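PDB 7JW2: exonuclease mut-7 homolog from Aedes aegypti, which probably trims the 3' ends of AGO1-bound microRNAs as a magnesium-dependent 3'-5' exoribonuclease, of which this chain is the exonuclease domain. Local coordinates for residues S51-A56 with L74-L79; Q126-H131 with E194-I199; A198-L203 with D209-L214. All blocks are in the same frame, centred on the assembly; numbering follows the deposited sequence.

Contact 1. Residues S51-A56 with L74-L79; sequences SLIQLA and LDWAAL
I53 and W76 approach from opposite directions, one from the strand and one from the helix. The methyl CD1 of I53 does the touching. It meets the six-membered part of the indole near the bond between CZ3 and CH2, with CD1 of I53 3.9 Å from CH2 of W76 and 3.9 Å from CZ3 of the same ring. The isoleucine reaches this far because its longer branch is extended, with CD1 trans to CA (chi2 168°). W76 starts obliquely from its helix, but its ring end swings in toward the strand. The indole also packs on L71 and L107, and its ring meets that of F110 with the planes about 50° apart.

The second pair is simpler. L55 and L79 reach toward each other tip to tip, and CD1 of L55 lies 4.0 Å from CD1 of L79. The L79 side chain leaves with CG opposite the backbone N (chi1 -179°), which carries its methyl toward the sheet. I64 of the next strand touches both leucines, and F110 touches L79 as well as W76. The four touching side chains are buried and meet through carbon atoms, yet the two segments bury just 124 Å² between them.

Strand 50-56 lies within the mixed sheet of an RNase H-like fold, as expected for the exonuclease family. Its neighbours 33-40 and 61-65 both run antiparallel to it. Its side chains alternate. I53 and L55 face helix 73-84, with L55 also covered by M24 and L28 of helix 18-28. L52 and Q54 face helix 179-205 on the other side of the sheet. At the start of the segment S51 and L52 lie opposite the single residue E39 of strand 33-40, which makes a classic beta bulge.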
ATOM      1  N   SER A  51       6.090  20.609   0.864  1.00 14.12           N
ATOM      2  CA  SER A  51       5.769  20.441  -0.549  1.00 14.47           C
ATOM      3  C   SER A  51       6.014  19.012  -1.027  1.00 14.14           C
ATOM      4  O   SER A  51       5.109  18.385  -1.587  1.00 14.20           O
ATOM      5  CB  SER A  51       6.578  21.440  -1.395  1.00 15.67           C
ATOM      6  OG  SER A  51       6.439  21.159  -2.778  1.00 15.74           O
ATOM      7  N   LEU A  52       7.223  18.491  -0.799  1.00 13.95           N
ATOM      8  CA  LEU A  52       7.633  17.165  -1.245  1.00 13.06           C
ATOM      9  C   LEU A  52       8.322  16.437  -0.108  1.00 12.60           C
ATOM     10  O   LEU A  52       8.995  17.059   0.713  1.00 13.25           O
ATOM     11  CB  LEU A  52       8.623  17.226  -2.424  1.00 14.41           C
ATOM     12  CG  LEU A  52       8.163  17.829  -3.751  1.00 15.22           C
ATOM     13  CD1 LEU A  52       9.333  17.827  -4.724  1.00 16.23           C
ATOM     14  CD2 LEU A  52       6.994  17.051  -4.328  1.00 16.98           C
ATOM     15  N   ILE A  53       8.144  15.113  -0.071  1.00 11.97           N
ATOM     16  CA  ILE A  53       9.014  14.207   0.681  1.00 12.76           C
ATOM     17  C   ILE A  53       9.586  13.198  -0.303  1.00 11.97           C
ATOM     18  O   ILE A  53       8.836  12.580  -1.071  1.00 14.59           O
ATOM     19  CB  ILE A  53       8.259  13.509   1.823  1.00 13.41           C
ATOM     20  CG1 ILE A  53       7.827  14.547   2.863  1.00 15.07           C
ATOM     21  CG2 ILE A  53       9.167  12.459   2.479  1.00 15.49           C
ATOM     22  CD1 ILE A  53       6.837  13.998   3.858  1.00 18.84           C
ATOM     23  N   GLN A  54      10.910  13.052  -0.312  1.00 12.32           N
ATOM     24  CA  GLN A  54      11.587  12.202  -1.287  1.00 11.33           C
ATOM     25  C   GLN A  54      12.195  10.990  -0.587  1.00 10.95           C
ATOM     26  O   GLN A  54      12.911  11.143   0.407  1.00 13.25           O
ATOM     27  CB  GLN A  54      12.678  12.958  -2.059  1.00 13.61           C
ATOM     28  CG  GLN A  54      12.252  14.265  -2.747  1.00 14.87           C
ATOM     29  CD  GLN A  54      12.539  15.492  -1.899  1.00 15.50           C
ATOM     30  OE1 GLN A  54      11.640  16.019  -1.242  1.00 15.01           O
ATOM     31  NE2 GLN A  54      13.787  15.960  -1.923  1.00 16.46           N
ATOM     32  N   LEU A  55      11.898   9.803  -1.112  1.00 11.86           N
ATOM     33  CA  LEU A  55      12.392   8.540  -0.568  1.00 11.92           C
ATOM     34  C   LEU A  55      13.100   7.778  -1.673  1.00 12.67           C
ATOM     35  O   LEU A  55      12.480   7.444  -2.688  1.00 14.55           O
ATOM     36  CB  LEU A  55      11.246   7.703   0.006  1.00 14.75           C
ATOM     37  CG  LEU A  55      10.330   8.462   0.968  1.00 14.40           C
ATOM     38  CD1 LEU A  55       9.117   7.642   1.395  1.00 16.26           C
ATOM     39  CD2 LEU A  55      11.100   8.957   2.184  1.00 17.69           C
ATOM     40  N   ALA A  56      14.383   7.474  -1.464  1.00 13.24           N
ATOM     41  CA  ALA A  56      15.220   6.855  -2.485  1.00 12.80           C
ATOM     42  C   ALA A  56      15.706   5.477  -2.054  1.00 14.15           C
ATOM     43  O   ALA A  56      16.143   5.293  -0.918  1.00 16.73           O
ATOM     44  CB  ALA A  56      16.439   7.734  -2.794  1.00 15.83           C
ATOM     45  N   LEU A  74      -4.317   7.893   8.332  1.00 13.99           N
ATOM     46  CA  LEU A  74      -3.983   6.480   8.147  1.00 14.18           C
ATOM     47  C   LEU A  74      -2.817   6.313   7.178  1.00 15.23           C
ATOM     48  O   LEU A  74      -1.955   5.450   7.384  1.00 14.64           O
ATOM     49  CB  LEU A  74      -5.214   5.714   7.649  1.00 15.67           C
ATOM     50  CG  LEU A  74      -5.122   4.224   7.274  1.00 20.44           C
ATOM     51  CD1 LEU A  74      -4.536   3.969   5.887  1.00 19.12           C
ATOM     52  CD2 LEU A  74      -4.375   3.460   8.319  1.00 24.59           C
ATOM     53  N   ASP A  75      -2.787   7.108   6.105  1.00 14.37           N
ATOM     54  CA  ASP A  75      -1.721   6.970   5.114  1.00 14.91           C
ATOM     55  C   ASP A  75      -0.369   7.340   5.710  1.00 16.22           C
ATOM     56  O   ASP A  75       0.625   6.608   5.547  1.00 15.43           O
ATOM     57  CB  ASP A  75      -2.034   7.845   3.889  1.00 16.51           C
ATOM     58  CG  ASP A  75      -3.392   7.540   3.281  1.00 18.90           C
ATOM     59  OD1 ASP A  75      -3.721   6.356   3.048  1.00 20.75           O
ATOM     60  OD2 ASP A  75      -4.162   8.496   3.024  1.00 19.70           O
ATOM     61  N   TRP A  76      -0.309   8.465   6.428  1.00 14.15           N
ATOM     62  CA  TRP A  76       0.939   8.871   7.065  1.00 14.89           C
ATOM     63  C   TRP A  76       1.338   7.901   8.166  1.00 14.47           C
ATOM     64  O   TRP A  76       2.519   7.587   8.323  1.00 15.16           O
ATOM     65  CB  TRP A  76       0.826  10.297   7.613  1.00 14.88           C
ATOM     66  CG  TRP A  76       0.728  11.319   6.521  1.00 16.96           C
ATOM     67  CD1 TRP A  76      -0.326  12.150   6.258  1.00 15.14           C
ATOM     68  CD2 TRP A  76       1.723  11.602   5.531  1.00 17.18           C
ATOM     69  NE1 TRP A  76      -0.037  12.945   5.166  1.00 16.93           N
ATOM     70  CE2 TRP A  76       1.212  12.620   4.702  1.00 16.34           C
ATOM     71  CE3 TRP A  76       3.003  11.096   5.271  1.00 16.25           C
ATOM     72  CZ2 TRP A  76       1.936  13.138   3.631  1.00 17.30           C
ATOM     73  CZ3 TRP A  76       3.718  11.614   4.207  1.00 18.14           C
ATOM     74  CH2 TRP A  76       3.178  12.623   3.398  1.00 18.93           C
ATOM     75  N   ALA A  77       0.368   7.391   8.926  1.00 14.05           N
ATOM     76  CA  ALA A  77       0.707   6.414   9.947  1.00 14.40           C
ATOM     77  C   ALA A  77       1.271   5.146   9.320  1.00 14.77           C
ATOM     78  O   ALA A  77       2.163   4.507   9.896  1.00 14.65           O
ATOM     79  CB  ALA A  77      -0.532   6.107  10.789  1.00 15.65           C
ATOM     80  N   ALA A  78       0.784   4.776   8.137  1.00 14.06           N
ATOM     81  CA  ALA A  78       1.290   3.577   7.479  1.00 15.46           C
ATOM     82  C   ALA A  78       2.722   3.778   6.999  1.00 16.29           C
ATOM     83  O   ALA A  78       3.541   2.855   7.074  1.00 16.33           O
ATOM     84  CB  ALA A  78       0.387   3.185   6.312  1.00 17.40           C
ATOM     85  N   LEU A  79       3.048   4.972   6.517  1.00 15.51           N
ATOM     86  CA  LEU A  79       4.420   5.255   6.109  1.00 16.06           C
ATOM     87  C   LEU A  79       5.352   5.279   7.314  1.00 17.52           C
ATOM     88  O   LEU A  79       6.467   4.735   7.266  1.00 16.79           O
ATOM     89  CB  LEU A  79       4.475   6.587   5.358  1.00 16.49           C
ATOM     90  CG  LEU A  79       5.857   7.011   4.853  1.00 14.89           C
ATOM     91  CD1 LEU A  79       6.400   5.970   3.883  1.00 18.81           C
ATOM     92  CD2 LEU A  79       5.776   8.379   4.202  1.00 17.52           C
TER

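Contact 2. Residues Q126-H131 with E194-I199; sequences QLLWRH and EIYDAI
L128 carries this contact, with more surface buried than either of its partners, I199 and Y196. Its CD2 methyl is the working atom. It fits between the two side chains of helix 179-205, so that one methyl serves both.

Toward I199 the leucine comes tip to tip. CD2 of L128 is 3.8 Å from CD1 of I199 and also 3.8 Å from CG2 of I199, so both ends of the isoleucine fork close on the same methyl. CG of L128 adds a longer approach to I199 CG2 at 4.1 Å. Toward Y196 the leucine runs across the ring direction at about a right angle. There CD2 of L128 is 3.8 Å from CD1 of Y196 and 3.9 Å from CE1 of Y196, near the CD1-CE1 bond and obliquely to the ring. A chi1 of 177° in L128 sets CG trans to the main-chain N and turns CD2 toward helix 179-205. The first bond of the Y196 side chain does not aim at helix 125-132, but its ring end comes nearer.

The contact joins helix 125-132, which follows the edge strand 122-124, to the long helix 179-205 of the exonuclease domain. L125 and V132 of the first helix extend the packing onto Y196 and I199. L217 of helix 210-217 also packs on L128, and L214 covers Y196.

All three touching side chains are buried. The two segments meet through carbon atoms without a hydrogen bond or salt bridge between them. The chemistry therefore implies a hydrophobic joint, set by the fit of branched and aromatic side chains rather than by polar direction.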
ATOM      1  N   GLN A 126      25.808  13.713   8.629  1.00 21.21           N
ATOM      2  CA  GLN A 126      26.711  14.696   9.223  1.00 21.78           C
ATOM      3  C   GLN A 126      27.409  14.139  10.458  1.00 27.14           C
ATOM      4  O   GLN A 126      28.562  14.495  10.727  1.00 26.87           O
ATOM      5  CB  GLN A 126      25.946  15.972   9.573  1.00 22.81           C
ATOM      6  CG  GLN A 126      26.852  17.168   9.857  1.00 27.35           C
ATOM      7  CD  GLN A 126      26.091  18.472   9.899  1.00 31.83           C
ATOM      8  OE1 GLN A 126      24.939  18.514  10.323  1.00 30.47           O
ATOM      9  NE2 GLN A 126      26.739  19.554   9.469  1.00 38.26           N
ATOM     10  N   LEU A 127      26.742  13.259  11.210  1.00 23.52           N
ATOM     11  CA  LEU A 127      27.378  12.613  12.356  1.00 25.68           C
ATOM     12  C   LEU A 127      28.426  11.604  11.911  1.00 27.19           C
ATOM     13  O   LEU A 127      29.491  11.489  12.532  1.00 26.79           O
ATOM     14  CB  LEU A 127      26.325  11.926  13.225  1.00 26.89           C
ATOM     15  CG  LEU A 127      25.364  12.809  14.014  1.00 30.78           C
ATOM     16  CD1 LEU A 127      24.347  11.952  14.755  1.00 32.37           C
ATOM     17  CD2 LEU A 127      26.132  13.700  14.978  1.00 35.89           C
ATOM     18  N   LEU A 128      28.137  10.848  10.850  1.00 22.36           N
ATOM     19  CA  LEU A 128      29.126   9.932  10.303  1.00 21.08           C
ATOM     20  C   LEU A 128      30.337  10.694   9.777  1.00 22.57           C
ATOM     21  O   LEU A 128      31.479  10.280   9.991  1.00 23.02           O
ATOM     22  CB  LEU A 128      28.492   9.082   9.202  1.00 20.72           C
ATOM     23  CG  LEU A 128      29.386   8.105   8.437  1.00 20.07           C
ATOM     24  CD1 LEU A 128      29.881   6.968   9.333  1.00 19.79           C
ATOM     25  CD2 LEU A 128      28.648   7.550   7.218  1.00 19.56           C
ATOM     26  N   TRP A 129      30.096  11.815   9.091  1.00 21.41           N
ATOM     27  CA  TRP A 129      31.172  12.692   8.640  1.00 23.28           C
ATOM     28  C   TRP A 129      32.077  13.094   9.796  1.00 23.87           C
ATOM     29  O   TRP A 129      33.301  12.930   9.729  1.00 23.66           O
ATOM     30  CB  TRP A 129      30.553  13.924   7.979  1.00 21.25           C
ATOM     31  CG  TRP A 129      31.487  14.817   7.234  1.00 20.73           C
ATOM     32  CD1 TRP A 129      32.854  14.758   7.192  1.00 25.78           C
ATOM     33  CD2 TRP A 129      31.105  15.912   6.404  1.00 25.81           C
ATOM     34  NE1 TRP A 129      33.344  15.762   6.383  1.00 24.91           N
ATOM     35  CE2 TRP A 129      32.288  16.487   5.894  1.00 24.83           C
ATOM     36  CE3 TRP A 129      29.874  16.470   6.051  1.00 22.87           C
ATOM     37  CZ2 TRP A 129      32.271  17.588   5.039  1.00 25.57           C
ATOM     38  CZ3 TRP A 129      29.859  17.566   5.204  1.00 25.91           C
ATOM     39  CH2 TRP A 129      31.052  18.109   4.706  1.00 27.80           C
ATOM     40  N   ARG A 130      31.486  13.606  10.876  1.00 24.45           N
ATOM     41  CA  ARG A 130      32.280  14.051  12.016  1.00 29.44           C
ATOM     42  C   ARG A 130      33.018  12.895  12.673  1.00 31.09           C
ATOM     43  O   ARG A 130      34.126  13.076  13.192  1.00 31.52           O
ATOM     44  CB  ARG A 130      31.381  14.764  13.029  1.00 29.95           C
ATOM     45  CG  ARG A 130      30.972  16.169  12.597  1.00 31.89           C
ATOM     46  CD  ARG A 130      29.762  16.685  13.362  1.00 37.31           C
ATOM     47  NE  ARG A 130      29.640  16.080  14.684  1.00 45.66           N
ATOM     48  CZ  ARG A 130      28.542  16.134  15.433  1.00 46.59           C
ATOM     49  NH1 ARG A 130      27.464  16.772  14.990  1.00 42.90           N
ATOM     50  NH2 ARG A 130      28.522  15.554  16.626  1.00 48.68           N
ATOM     51  N   HIS A 131      32.436  11.695  12.635  1.00 24.91           N
ATOM     52  CA  HIS A 131      33.058  10.539  13.269  1.00 28.08           C
ATOM     53  C   HIS A 131      34.291  10.082  12.498  1.00 29.34           C
ATOM     54  O   HIS A 131      35.350   9.836  13.090  1.00 32.96           O
ATOM     55  CB  HIS A 131      32.037   9.405  13.379  1.00 28.97           C
ATOM     56  CG  HIS A 131      32.494   8.256  14.223  1.00 34.42           C
ATOM     57  ND1 HIS A 131      33.165   7.170  13.702  1.00 35.56           N
ATOM     58  CD2 HIS A 131      32.373   8.025  15.551  1.00 34.65           C
ATOM     59  CE1 HIS A 131      33.444   6.320  14.675  1.00 38.50           C
ATOM     60  NE2 HIS A 131      32.972   6.814  15.806  1.00 36.36           N
ATOM     61  N   GLU A 194      24.727   7.307  -2.324  1.00 16.46           N
ATOM     62  CA  GLU A 194      26.066   7.321  -2.913  1.00 17.16           C
ATOM     63  C   GLU A 194      27.115   7.792  -1.913  1.00 18.93           C
ATOM     64  O   GLU A 194      28.237   7.264  -1.891  1.00 18.06           O
ATOM     65  CB  GLU A 194      26.075   8.217  -4.154  1.00 18.90           C
ATOM     66  CG  GLU A 194      25.048   7.838  -5.202  1.00 20.62           C
ATOM     67  CD  GLU A 194      24.925   8.889  -6.287  1.00 23.37           C
ATOM     68  OE1 GLU A 194      24.498  10.020  -5.972  1.00 21.89           O
ATOM     69  OE2 GLU A 194      25.233   8.578  -7.460  1.00 26.93           O
ATOM     70  N   ILE A 195      26.776   8.778  -1.076  1.00 16.17           N
ATOM     71  CA  ILE A 195      27.695   9.232  -0.033  1.00 17.15           C
ATOM     72  C   ILE A 195      27.989   8.106   0.956  1.00 17.49           C
ATOM     73  O   ILE A 195      29.152   7.831   1.278  1.00 16.36           O
ATOM     74  CB  ILE A 195      27.130  10.470   0.679  1.00 18.17           C
ATOM     75  CG1 ILE A 195      27.262  11.708  -0.213  1.00 17.12           C
ATOM     76  CG2 ILE A 195      27.828  10.692   1.992  1.00 16.17           C
ATOM     77  CD1 ILE A 195      26.428  12.868   0.280  1.00 18.41           C
ATOM     78  N   TYR A 196      26.943   7.450   1.472  1.00 16.09           N
ATOM     79  CA  TYR A 196      27.168   6.372   2.432  1.00 16.61           C
ATOM     80  C   TYR A 196      28.056   5.291   1.839  1.00 18.25           C
ATOM     81  O   TYR A 196      28.969   4.781   2.510  1.00 17.05           O
ATOM     82  CB  TYR A 196      25.829   5.777   2.899  1.00 16.23           C
ATOM     83  CG  TYR A 196      26.041   4.786   4.017  1.00 18.03           C
ATOM     84  CD1 TYR A 196      26.323   5.223   5.305  1.00 16.99           C
ATOM     85  CD2 TYR A 196      26.026   3.421   3.778  1.00 22.30           C
ATOM     86  CE1 TYR A 196      26.567   4.330   6.336  1.00 21.44           C
ATOM     87  CE2 TYR A 196      26.273   2.517   4.810  1.00 25.68           C
ATOM     88  CZ  TYR A 196      26.535   2.990   6.084  1.00 23.41           C
ATOM     89  OH  TYR A 196      26.786   2.120   7.126  1.00 26.28           O
ATOM     90  N   ASP A 197      27.804   4.928   0.583  1.00 16.77           N
ATOM     91  CA  ASP A 197      28.592   3.882  -0.064  1.00 21.92           C
ATOM     92  C   ASP A 197      30.062   4.281  -0.156  1.00 18.87           C
ATOM     93  O   ASP A 197      30.955   3.460   0.091  1.00 21.39           O
ATOM     94  CB  ASP A 197      28.003   3.596  -1.444  1.00 20.60           C
ATOM     95  CG  ASP A 197      28.774   2.553  -2.208  1.00 29.80           C
ATOM     96  OD1 ASP A 197      28.555   1.353  -1.956  1.00 33.97           O
ATOM     97  OD2 ASP A 197      29.583   2.935  -3.074  1.00 33.38           O
ATOM     98  N   ALA A 198      30.337   5.545  -0.467  1.00 19.36           N
ATOM     99  CA  ALA A 198      31.728   5.986  -0.577  1.00 19.08           C
ATOM    100  C   ALA A 198      32.436   5.957   0.773  1.00 19.90           C
ATOM    101  O   ALA A 198      33.610   5.564   0.859  1.00 20.23           O
ATOM    102  CB  ALA A 198      31.778   7.393  -1.178  1.00 17.81           C
ATOM    103  N   ILE A 199      31.748   6.363   1.840  1.00 18.13           N
ATOM    104  CA  ILE A 199      32.352   6.348   3.167  1.00 19.25           C
ATOM    105  C   ILE A 199      32.584   4.917   3.634  1.00 19.58           C
ATOM    106  O   ILE A 199      33.637   4.601   4.198  1.00 19.49           O
ATOM    107  CB  ILE A 199      31.485   7.134   4.160  1.00 20.07           C
ATOM    108  CG1 ILE A 199      31.451   8.613   3.743  1.00 19.08           C
ATOM    109  CG2 ILE A 199      32.032   6.980   5.571  1.00 20.04           C
ATOM    110  CD1 ILE A 199      30.626   9.499   4.644  1.00 21.44           C
TER

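Contact 3. Residues A198-L203 with D209-L214; sequences AIEKQL and DPNEIL
The carboxylate of E200 and the amide of N211 turn oxygens toward each other, with OE2 of E200 4.3 Å from OD1 of N211. One water lies between the two oxygens. It donates to OD1 of N211 at 2.8 Å. Its distance to OE2 of E200 is very short, so that half of the bridge is doubtful. The carboxylate of D209 belongs to the same helix start. Its OD1 takes the N-H of N211, with N 2.8 Å away, from above the carboxylate plane and 42° out of it. A weak bond from E212 N to the same oxygen completes the N-cap.

P210 points toward helix 179-205. The aliphatic part of E200 crosses it at about a right angle, and CG of E200 is 3.5 Å from CG of P210. E200 is extended from its first torsion on (chi1 -165°), which sets its CG on the proline while the carboxylate goes on toward the water. Deeper in, L203 meets I213 tip to tip, with CD1 of L203 3.9 Å from CD1 of I213. The L203 and P210 side chains slide past each other in opposite directions, with CD1 of L203 4.0 Å from CB of P210.

Here the long helix 179-205 is joined to the last helix, 210-217, across a short connection. The axes of the two short segments make 119°. F138 and V132 cover L203 further.

The contact is graded: apolar at L203 and I213, polar at E200 and N211. Two acceptor oxygens cannot bond to each other directly, which is consistent with a water between them.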
ATOM      1  N   ALA A 198      30.337   5.545  -0.467  1.00 19.36           N
ATOM      2  CA  ALA A 198      31.728   5.986  -0.577  1.00 19.08           C
ATOM      3  C   ALA A 198      32.436   5.957   0.773  1.00 19.90           C
ATOM      4  O   ALA A 198      33.610   5.564   0.859  1.00 20.23           O
ATOM      5  CB  ALA A 198      31.778   7.393  -1.178  1.00 17.81           C
ATOM      6  N   ILE A 199      31.748   6.363   1.840  1.00 18.13           N
ATOM      7  CA  ILE A 199      32.352   6.348   3.167  1.00 19.25           C
ATOM      8  C   ILE A 199      32.584   4.917   3.634  1.00 19.58           C
ATOM      9  O   ILE A 199      33.637   4.601   4.198  1.00 19.49           O
ATOM     10  CB  ILE A 199      31.485   7.134   4.160  1.00 20.07           C
ATOM     11  CG1 ILE A 199      31.451   8.613   3.743  1.00 19.08           C
ATOM     12  CG2 ILE A 199      32.032   6.980   5.571  1.00 20.04           C
ATOM     13  CD1 ILE A 199      30.626   9.499   4.644  1.00 21.44           C
ATOM     14  N   GLU A 200      31.604   4.038   3.418  1.00 18.03           N
ATOM     15  CA  GLU A 200      31.754   2.617   3.725  1.00 19.23           C
ATOM     16  C   GLU A 200      33.014   2.045   3.084  1.00 21.47           C
ATOM     17  O   GLU A 200      33.812   1.361   3.745  1.00 22.83           O
ATOM     18  CB  GLU A 200      30.505   1.875   3.233  1.00 20.57           C
ATOM     19  CG  GLU A 200      30.283   0.466   3.735  1.00 30.15           C
ATOM     20  CD  GLU A 200      28.894  -0.038   3.356  1.00 33.96           C
ATOM     21  OE1 GLU A 200      28.504   0.119   2.177  1.00 36.16           O
ATOM     22  OE2 GLU A 200      28.181  -0.567   4.236  1.00 35.22           O
ATOM     23  N   LYS A 201      33.209   2.317   1.790  1.00 19.85           N
ATOM     24  CA  LYS A 201      34.354   1.761   1.076  1.00 23.31           C
ATOM     25  C   LYS A 201      35.667   2.255   1.664  1.00 25.96           C
ATOM     26  O   LYS A 201      36.631   1.486   1.786  1.00 25.41           O
ATOM     27  CB  LYS A 201      34.266   2.107  -0.411  1.00 27.56           C
ATOM     28  CG  LYS A 201      33.315   1.225  -1.193  1.00 27.49           C
ATOM     29  CD  LYS A 201      33.097   1.753  -2.601  1.00 31.53           C
ATOM     30  CE  LYS A 201      32.164   0.848  -3.404  1.00 37.18           C
ATOM     31  NZ  LYS A 201      31.257   0.035  -2.543  1.00 37.47           N
ATOM     32  N   GLN A 202      35.730   3.530   2.053  1.00 22.85           N
ATOM     33  CA  GLN A 202      36.982   4.049   2.589  1.00 23.82           C
ATOM     34  C   GLN A 202      37.248   3.555   4.010  1.00 27.26           C
ATOM     35  O   GLN A 202      38.409   3.327   4.373  1.00 24.90           O
ATOM     36  CB  GLN A 202      36.983   5.580   2.517  1.00 24.95           C
ATOM     37  CG  GLN A 202      38.112   6.266   3.276  1.00 26.97           C
ATOM     38  CD  GLN A 202      39.499   5.982   2.731  1.00 28.68           C
ATOM     39  OE1 GLN A 202      40.486   6.216   3.422  1.00 26.43           O
ATOM     40  NE2 GLN A 202      39.581   5.499   1.491  1.00 28.99           N
ATOM     41  N   LEU A 203      36.206   3.349   4.819  1.00 22.83           N
ATOM     42  CA  LEU A 203      36.407   2.742   6.134  1.00 22.78           C
ATOM     43  C   LEU A 203      36.959   1.330   6.005  1.00 25.38           C
ATOM     44  O   LEU A 203      37.878   0.941   6.742  1.00 26.23           O
ATOM     45  CB  LEU A 203      35.097   2.733   6.918  1.00 20.01           C
ATOM     46  CG  LEU A 203      34.665   4.086   7.472  1.00 21.80           C
ATOM     47  CD1 LEU A 203      33.223   3.974   7.995  1.00 19.92           C
ATOM     48  CD2 LEU A 203      35.608   4.590   8.554  1.00 22.30           C
ATOM     49  N   ASP A 209      35.545  -1.548  10.369  1.00 24.39           N
ATOM     50  CA  ASP A 209      34.295  -2.195   9.990  1.00 23.19           C
ATOM     51  C   ASP A 209      33.197  -1.149   9.967  1.00 19.75           C
ATOM     52  O   ASP A 209      32.759  -0.703  11.037  1.00 21.19           O
ATOM     53  CB  ASP A 209      33.928  -3.326  10.949  1.00 24.56           C
ATOM     54  CG  ASP A 209      32.595  -3.997  10.590  1.00 28.56           C
ATOM     55  OD1 ASP A 209      31.866  -3.514   9.689  1.00 25.84           O
ATOM     56  OD2 ASP A 209      32.275  -5.031  11.209  1.00 29.52           O
ATOM     57  N   PRO A 210      32.726  -0.737   8.794  1.00 21.28           N
ATOM     58  CA  PRO A 210      31.665   0.282   8.755  1.00 20.01           C
ATOM     59  C   PRO A 210      30.375  -0.144   9.457  1.00 20.67           C
ATOM     60  O   PRO A 210      29.687   0.717  10.020  1.00 20.88           O
ATOM     61  CB  PRO A 210      31.451   0.504   7.250  1.00 25.23           C
ATOM     62  CG  PRO A 210      31.983  -0.720   6.594  1.00 26.47           C
ATOM     63  CD  PRO A 210      33.099  -1.211   7.453  1.00 21.81           C
ATOM     64  N   ASN A 211      30.038  -1.441   9.472  1.00 21.69           N
ATOM     65  CA  ASN A 211      28.827  -1.869  10.174  1.00 21.05           C
ATOM     66  C   ASN A 211      28.972  -1.693  11.680  1.00 20.78           C
ATOM     67  O   ASN A 211      27.998  -1.390  12.377  1.00 20.46           O
ATOM     68  CB  ASN A 211      28.506  -3.330   9.854  1.00 20.17           C
ATOM     69  CG  ASN A 211      27.979  -3.521   8.468  1.00 22.09           C
ATOM     70  OD1 ASN A 211      27.341  -2.623   7.903  1.00 24.81           O
ATOM     71  ND2 ASN A 211      28.204  -4.700   7.905  1.00 23.46           N
ATOM     72  N   GLU A 212      30.174  -1.924  12.211  1.00 21.30           N
ATOM     73  CA  GLU A 212      30.390  -1.698  13.634  1.00 25.16           C
ATOM     74  C   GLU A 212      30.247  -0.223  13.982  1.00 21.61           C
ATOM     75  O   GLU A 212      29.648   0.129  15.007  1.00 24.08           O
ATOM     76  CB  GLU A 212      31.770  -2.219  14.031  1.00 28.67           C
ATOM     77  CG  GLU A 212      31.949  -2.472  15.499  1.00 29.96           C
ATOM     78  CD  GLU A 212      33.232  -3.226  15.784  1.00 34.38           C
ATOM     79  OE1 GLU A 212      34.089  -3.305  14.878  1.00 37.40           O
ATOM     80  OE2 GLU A 212      33.380  -3.736  16.913  1.00 39.24           O
ATOM     81  N   ILE A 213      30.787   0.653  13.130  1.00 22.79           N
ATOM     82  CA  ILE A 213      30.660   2.092  13.327  1.00 21.38           C
ATOM     83  C   ILE A 213      29.204   2.527  13.200  1.00 20.30           C
ATOM     84  O   ILE A 213      28.709   3.324  14.001  1.00 21.58           O
ATOM     85  CB  ILE A 213      31.578   2.823  12.332  1.00 23.38           C
ATOM     86  CG1 ILE A 213      33.049   2.621  12.740  1.00 24.87           C
ATOM     87  CG2 ILE A 213      31.235   4.289  12.271  1.00 22.23           C
ATOM     88  CD1 ILE A 213      34.026   2.713  11.592  1.00 27.11           C
ATOM     89  N   LEU A 214      28.490   1.981  12.219  1.00 21.38           N
ATOM     90  CA  LEU A 214      27.072   2.294  12.055  1.00 20.15           C
ATOM     91  C   LEU A 214      26.282   2.005  13.327  1.00 19.83           C
ATOM     92  O   LEU A 214      25.518   2.855  13.802  1.00 21.56           O
ATOM     93  CB  LEU A 214      26.511   1.507  10.874  1.00 18.21           C
ATOM     94  CG  LEU A 214      25.011   1.652  10.644  1.00 16.08           C
ATOM     95  CD1 LEU A 214      24.696   3.101  10.250  1.00 20.13           C
ATOM     96  CD2 LEU A 214      24.566   0.702   9.561  1.00 20.03           C
TER
HETATM   97  O   HOH W   1      27.896  -0.228   6.600  1.00 28.06           O

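From the N terminus, contact 1 comes first. It closes a 17-residue loop through strand 61-65 and ties the central sheet to helix 73-84. Contact 2 follows in series. It closes a 62-residue loop and brings helix 125-132 onto the long helix 179-205. Contact 3 starts where contact 2 ends, since both use A198 and I199, and it closes a five-residue connection to the last helix. Contacts 2 and 3 touch, with centres about 8 Å apart, and together make a three-helix cluster. Contact 1 lies across the chain's centre from them, its centre about 24 Å from that of contact 2. Helix 179-205 spans the gap, because its earlier turns cover the sheet.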